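PDB 1BVP: bluetongue virus COAT protein VP7 from Bluetongue virus, which forms trimers that assemble as 260 capsomers on a VP3 scaffold, forming part of the inner capsid, and probably takes part in host cell receptor binding. Local coordinates for residues A[62-65]-A[66-70]; A[281-284]-A[285-289]. All coordinates share one frame; numbering follows the deposited sequence.

Contact 1 of 2, residues A[62-65]-A[66-70]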
ATOM      1  N   PHE A  62      10.228  -6.585 -30.131  1.00 14.46           N
ATOM      2  CA  PHE A  62       9.093  -6.056 -29.407  1.00  9.27           C
ATOM      3  C   PHE A  62       7.805  -6.713 -29.909  1.00 10.62           C
ATOM      4  O   PHE A  62       6.932  -7.079 -29.107  1.00 16.17           O
ATOM      5  CB  PHE A  62       8.976  -4.547 -29.536  1.00 12.22           C
ATOM      6  CG  PHE A  62       7.803  -4.002 -28.786  1.00 14.45           C
ATOM      7  CD1 PHE A  62       7.827  -3.948 -27.393  1.00 14.80           C
ATOM      8  CD2 PHE A  62       6.627  -3.670 -29.452  1.00 15.17           C
ATOM      9  CE1 PHE A  62       6.693  -3.584 -26.670  1.00 17.10           C
ATOM     10  CE2 PHE A  62       5.483  -3.305 -28.745  1.00 16.31           C
ATOM     11  CZ  PHE A  62       5.511  -3.263 -27.352  1.00 16.05           C
ATOM     12  N   PHE A  63       7.681  -6.885 -31.227  1.00  7.36           N
ATOM     13  CA  PHE A  63       6.491  -7.522 -31.764  1.00  3.16           C
ATOM     14  C   PHE A  63       6.367  -8.944 -31.284  1.00  6.70           C
ATOM     15  O   PHE A  63       5.260  -9.437 -31.098  1.00 11.55           O
ATOM     16  CB  PHE A  63       6.481  -7.485 -33.266  1.00  5.88           C
ATOM     17  CG  PHE A  63       6.366  -6.104 -33.831  1.00 16.01           C
ATOM     18  CD1 PHE A  63       5.759  -5.079 -33.103  1.00 17.21           C
ATOM     19  CD2 PHE A  63       6.863  -5.820 -35.104  1.00 15.93           C
ATOM     20  CE1 PHE A  63       5.650  -3.796 -33.639  1.00 18.31           C
ATOM     21  CE2 PHE A  63       6.757  -4.540 -35.640  1.00 16.72           C
ATOM     22  CZ  PHE A  63       6.154  -3.525 -34.915  1.00 16.63           C
ATOM     23  N   MET A  64       7.503  -9.589 -31.009  1.00 10.57           N
ATOM     24  CA  MET A  64       7.482 -10.968 -30.528  1.00 10.19           C
ATOM     25  C   MET A  64       6.897 -10.960 -29.121  1.00  9.36           C
ATOM     26  O   MET A  64       6.113 -11.821 -28.752  1.00 11.68           O
ATOM     27  CB  MET A  64       8.894 -11.558 -30.504  1.00  8.49           C
ATOM     28  CG  MET A  64       8.910 -12.945 -29.919  1.00 10.40           C
ATOM     29  SD  MET A  64      10.519 -13.600 -29.613  1.00 14.68           S
ATOM     30  CE  MET A  64      11.193 -12.520 -28.299  1.00 10.36           C
ATOM     31  N   CYS A  65       7.293  -9.972 -28.335  1.00 11.73           N
ATOM     32  CA  CYS A  65       6.793  -9.834 -26.981  1.00 10.05           C
ATOM     33  C   CYS A  65       5.300  -9.499 -26.985  1.00 14.98           C
ATOM     34  O   CYS A  65       4.515 -10.092 -26.219  1.00 10.35           O
ATOM     35  CB  CYS A  65       7.569  -8.755 -26.303  1.00 10.54           C
ATOM     36  SG  CYS A  65       9.201  -9.314 -25.874  1.00  8.20           S
ATOM     37  N   LEU A  66       4.905  -8.584 -27.873  1.00 13.59           N
ATOM     38  CA  LEU A  66       3.502  -8.222 -28.013  1.00 11.26           C
ATOM     39  C   LEU A  66       2.682  -9.474 -28.353  1.00 15.57           C
ATOM     40  O   LEU A  66       1.651  -9.747 -27.732  1.00 17.67           O
ATOM     41  CB  LEU A  66       3.347  -7.167 -29.094  1.00 13.10           C
ATOM     42  CG  LEU A  66       1.953  -6.577 -29.353  1.00 15.33           C
ATOM     43  CD1 LEU A  66       1.247  -6.189 -28.075  1.00 12.43           C
ATOM     44  CD2 LEU A  66       2.123  -5.353 -30.238  1.00 11.51           C
ATOM     45  N   ASP A  67       3.170 -10.280 -29.291  1.00 16.91           N
ATOM     46  CA  ASP A  67       2.461 -11.507 -29.665  1.00 17.30           C
ATOM     47  C   ASP A  67       2.288 -12.434 -28.490  1.00 17.88           C
ATOM     48  O   ASP A  67       1.235 -13.044 -28.311  1.00 20.43           O
ATOM     49  CB  ASP A  67       3.217 -12.279 -30.754  1.00 20.62           C
ATOM     50  CG  ASP A  67       2.818 -11.869 -32.155  1.00 22.87           C
ATOM     51  OD1 ASP A  67       1.739 -11.263 -32.335  1.00 26.13           O
ATOM     52  OD2 ASP A  67       3.587 -12.162 -33.090  1.00 23.23           O
ATOM     53  N   MET A  68       3.356 -12.571 -27.717  1.00 18.40           N
ATOM     54  CA  MET A  68       3.363 -13.452 -26.568  1.00 15.62           C
ATOM     55  C   MET A  68       2.453 -12.970 -25.465  1.00 17.59           C
ATOM     56  O   MET A  68       1.766 -13.779 -24.840  1.00 22.75           O
ATOM     57  CB  MET A  68       4.783 -13.629 -26.073  1.00 18.42           C
ATOM     58  CG  MET A  68       5.628 -14.438 -27.036  1.00 17.82           C
ATOM     59  SD  MET A  68       7.253 -14.777 -26.386  1.00 19.05           S
ATOM     60  CE  MET A  68       7.658 -16.126 -27.450  1.00 17.21           C
ATOM     61  N   MET A  69       2.436 -11.658 -25.231  1.00 15.96           N
ATOM     62  CA  MET A  69       1.562 -11.056 -24.227  1.00  8.12           C
ATOM     63  C   MET A  69       0.086 -11.292 -24.659  1.00 12.15           C
ATOM     64  O   MET A  69      -0.689 -11.880 -23.915  1.00 10.01           O
ATOM     65  CB  MET A  69       1.884  -9.566 -24.122  1.00 12.74           C
ATOM     66  CG  MET A  69       1.086  -8.755 -23.082  1.00 16.29           C
ATOM     67  SD  MET A  69      -0.448  -8.056 -23.752  1.00 17.67           S
ATOM     68  CE  MET A  69      -1.629  -8.519 -22.529  1.00  8.74           C
ATOM     69  N   LEU A  70      -0.265 -10.971 -25.905  1.00  8.21           N
ATOM     70  CA  LEU A  70      -1.638 -11.171 -26.352  1.00  8.25           C
ATOM     71  C   LEU A  70      -2.072 -12.616 -26.305  1.00 10.92           C
ATOM     72  O   LEU A  70      -3.185 -12.914 -25.876  1.00 15.28           O
ATOM     73  CB  LEU A  70      -1.872 -10.583 -27.749  1.00  9.75           C
ATOM     74  CG  LEU A  70      -1.540  -9.083 -27.829  1.00 13.95           C
ATOM     75  CD1 LEU A  70      -1.551  -8.585 -29.241  1.00  6.57           C
ATOM     76  CD2 LEU A  70      -2.488  -8.270 -26.934  1.00  9.47           C
TER
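The carbonyls of Phe-62, Phe-63, Met-64 and Cys-65 each accept the amide N-H four residues on, from Leu-66, Asp-67, Met-68 and Met-69, the first running from Leu-66 N to Phe-62 O at 2.8 Å with an N-H...O angle of 165°. Two side-chain pairs span one turn. CE2 of the Phe-62 ring meets CD2 of Leu-66 at 4.2 Å; CG of Leu-66 is anti to the backbone N (chi1 -176°), which brings its CD2 methyl to the ring at a slant, and both side chains also touch Leu-316 of helix 304-323. On another flank, Met-64 CG meets the terminal CE of Met-68 at 4.2 Å. The Met-68 chain is extended beyond CG, which carries its methyl end out to Met-64, and both methionines pack on Val-11 of helix 2-15. Asp-67 is the buried charge: its carboxylate forms a salt bridge with Arg-46 and takes hydrogen bonds from Tyr-84, Tyr-40 and the His-87 amide, which together probably favour the ionised form. The arrangement is that of a regular, buried alpha helix, with i to i+4 pairs facing different neighbours inside the helical domain of VP7.

Contact 2 of 2, residues A[281-284]-A[285-289]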
ATOM      1  N   LEU A 281      -1.443   1.949 -28.088  1.00 15.14           N
ATOM      2  CA  LEU A 281      -1.349   0.490 -28.013  1.00 14.35           C
ATOM      3  C   LEU A 281      -2.054  -0.042 -26.767  1.00 15.08           C
ATOM      4  O   LEU A 281      -2.842  -1.002 -26.841  1.00 14.67           O
ATOM      5  CB  LEU A 281       0.128   0.103 -27.940  1.00 19.09           C
ATOM      6  CG  LEU A 281       0.780  -1.175 -28.501  1.00 13.32           C
ATOM      7  CD1 LEU A 281       1.729  -1.698 -27.444  1.00  9.80           C
ATOM      8  CD2 LEU A 281      -0.200  -2.231 -28.895  1.00 11.23           C
ATOM      9  N   ARG A 282      -1.735   0.555 -25.617  1.00 12.64           N
ATOM     10  CA  ARG A 282      -2.345   0.144 -24.356  1.00 13.08           C
ATOM     11  C   ARG A 282      -3.864   0.283 -24.455  1.00 14.33           C
ATOM     12  O   ARG A 282      -4.615  -0.640 -24.122  1.00 16.49           O
ATOM     13  CB  ARG A 282      -1.813   0.960 -23.182  1.00 13.53           C
ATOM     14  CG  ARG A 282      -2.418   0.472 -21.863  1.00 12.86           C
ATOM     15  CD  ARG A 282      -3.191   1.578 -21.162  1.00 12.27           C
ATOM     16  NE  ARG A 282      -2.370   2.770 -20.927  1.00  7.34           N
ATOM     17  CZ  ARG A 282      -2.565   3.945 -21.528  1.00 10.26           C
ATOM     18  NH1 ARG A 282      -3.563   4.091 -22.396  1.00 11.94           N
ATOM     19  NH2 ARG A 282      -1.725   4.952 -21.305  1.00  5.68           N
ATOM     20  N   THR A 283      -4.323   1.444 -24.905  1.00 12.10           N
ATOM     21  CA  THR A 283      -5.753   1.650 -25.090  1.00 13.62           C
ATOM     22  C   THR A 283      -6.374   0.563 -25.983  1.00 13.37           C
ATOM     23  O   THR A 283      -7.386  -0.055 -25.622  1.00 16.88           O
ATOM     24  CB  THR A 283      -6.000   2.970 -25.754  1.00 16.05           C
ATOM     25  OG1 THR A 283      -5.437   3.999 -24.949  1.00 17.22           O
ATOM     26  CG2 THR A 283      -7.460   3.172 -25.949  1.00  9.15           C
ATOM     27  N   ALA A 284      -5.755   0.303 -27.136  1.00 12.31           N
ATOM     28  CA  ALA A 284      -6.256  -0.726 -28.059  1.00 10.60           C
ATOM     29  C   ALA A 284      -6.318  -2.114 -27.433  1.00 13.19           C
ATOM     30  O   ALA A 284      -7.265  -2.857 -27.665  1.00 23.49           O
ATOM     31  CB  ALA A 284      -5.414  -0.768 -29.316  1.00 10.31           C
ATOM     32  N   ILE A 285      -5.303  -2.487 -26.666  1.00 12.82           N
ATOM     33  CA  ILE A 285      -5.308  -3.791 -26.026  1.00 12.50           C
ATOM     34  C   ILE A 285      -6.393  -3.836 -24.942  1.00 15.89           C
ATOM     35  O   ILE A 285      -7.153  -4.798 -24.867  1.00 19.30           O
ATOM     36  CB  ILE A 285      -3.913  -4.116 -25.413  1.00 12.50           C
ATOM     37  CG1 ILE A 285      -2.854  -4.174 -26.509  1.00 10.73           C
ATOM     38  CG2 ILE A 285      -3.945  -5.414 -24.636  1.00  4.09           C
ATOM     39  CD1 ILE A 285      -1.452  -4.161 -25.977  1.00 12.20           C
ATOM     40  N   LEU A 286      -6.503  -2.795 -24.122  1.00 18.03           N
ATOM     41  CA  LEU A 286      -7.510  -2.807 -23.060  1.00 14.62           C
ATOM     42  C   LEU A 286      -8.963  -2.778 -23.581  1.00 20.92           C
ATOM     43  O   LEU A 286      -9.876  -3.269 -22.897  1.00 21.68           O
ATOM     44  CB  LEU A 286      -7.226  -1.706 -22.037  1.00  7.50           C
ATOM     45  CG  LEU A 286      -6.018  -2.004 -21.130  1.00  5.92           C
ATOM     46  CD1 LEU A 286      -5.662  -0.841 -20.254  1.00  3.48           C
ATOM     47  CD2 LEU A 286      -6.241  -3.258 -20.281  1.00  2.48           C
ATOM     48  N   ASN A 287      -9.175  -2.289 -24.810  1.00 20.62           N
ATOM     49  CA  ASN A 287     -10.532  -2.262 -25.411  1.00 23.08           C
ATOM     50  C   ASN A 287     -11.112  -3.635 -25.611  1.00 23.22           C
ATOM     51  O   ASN A 287     -12.291  -3.782 -25.883  1.00 32.75           O
ATOM     52  CB  ASN A 287     -10.559  -1.571 -26.780  1.00 26.76           C
ATOM     53  CG  ASN A 287     -10.467  -0.067 -26.664  1.00 40.28           C
ATOM     54  OD1 ASN A 287     -10.807   0.495 -25.612  1.00 48.01           O
ATOM     55  ND2 ASN A 287     -10.000   0.601 -27.724  1.00 40.45           N
ATOM     56  N   ARG A 288     -10.261  -4.639 -25.551  1.00 24.65           N
ATOM     57  CA  ARG A 288     -10.673  -6.008 -25.767  1.00 23.43           C
ATOM     58  C   ARG A 288     -10.908  -6.690 -24.438  1.00 25.48           C
ATOM     59  O   ARG A 288     -11.026  -7.910 -24.382  1.00 28.93           O
ATOM     60  CB  ARG A 288      -9.557  -6.733 -26.526  1.00 26.56           C
ATOM     61  CG  ARG A 288      -9.719  -6.884 -28.029  1.00 29.19           C
ATOM     62  CD  ARG A 288      -9.664  -5.607 -28.854  1.00 38.44           C
ATOM     63  NE  ARG A 288     -10.985  -5.245 -29.364  1.00 55.97           N
ATOM     64  CZ  ARG A 288     -11.903  -6.099 -29.834  1.00 66.31           C
ATOM     65  NH1 ARG A 288     -11.685  -7.420 -29.917  1.00 69.93           N
ATOM     66  NH2 ARG A 288     -13.124  -5.639 -30.074  1.00 71.21           N
ATOM     67  N   THR A 289     -10.939  -5.909 -23.362  1.00 27.32           N
ATOM     68  CA  THR A 289     -11.130  -6.450 -22.019  1.00 25.51           C
ATOM     69  C   THR A 289     -12.237  -5.705 -21.261  1.00 28.12           C
ATOM     70  O   THR A 289     -12.861  -4.772 -21.785  1.00 30.98           O
ATOM     71  CB  THR A 289      -9.812  -6.352 -21.203  1.00 24.83           C
ATOM     72  OG1 THR A 289      -9.573  -4.988 -20.834  1.00 23.33           O
ATOM     73  CG2 THR A 289      -8.612  -6.845 -22.037  1.00 22.51           C
TER
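Leu-281 and Ile-285 pack across one helical turn, CD2 of the leucine 3.7 Å from CD1 of the isoleucine as the two side chains cross at a slant. CG1 of Ile-285 is anti to its own carbonyl carbon (chi1 -62°), which turns that branch back over the preceding turn, toward Leu-281. One residue further on, the aliphatic part of Arg-282 does similar work: its CD sits 3.6 Å from CD1 of Leu-286, the chain being bent at chi2 and chi3. Both of these side chains also rest on Tyr-271 and Leu-313. Thr-283 and Asn-287 lie side by side and point the same way, CG2 of the threonine 4.0 Å from ND2 of the amide.

Among polar groups, the buried guanidinium of Arg-282 is gripped from outside the turn, NE by the carbonyl of Val-270 and NH2 by Ser-272 O and His-279 ND1. Thr-283 OG1 is hydrogen-bonded to His-279 O, and Asn-287 OD1 takes an N-H from Asn-293.

Backbone bonds join Ile-285, Leu-286 and Asn-287 to the carbonyls four residues earlier; the last, Asn-287 N to Thr-283 O at 3.0 Å, is the most bent (138°). Leu-286 O then accepts twice from Thr-289, from its N at 2.9 Å and from OG1 at 2.7 Å, the hydroxyl lying in the carbonyl plane on a lone pair. This is the C-terminal end of an alpha helix passing into a type I beta turn, Leu-286 to Thr-289, braced by the threonine hydroxyl.

How the contacts relate
Contact 1 lies within helix 55-73 and is buried throughout, whereas contact 2 runs from the buried side of helix 276-286 out to exposed Asn-287 and Arg-288. The two helices pack directly on each other: Leu-66 CD1 meets Ile-285 CD1 at 4.0 Å, and Leu-70 CD2 meets Ile-285 CG2 at 3.9 Å. At the other end of this seam Phe-62 CZ lies 4.1 Å from Leu-281 CD1. Both contacts also border helix 304-323. Their polar chemistry differs: in 62-70 a carboxylate is paired with an arginine and hydrogen-bonded in the interior, while in 281-289 an arginine is held by backbone carbonyls and a histidine nitrogen and the chain turns off the helix near the surface.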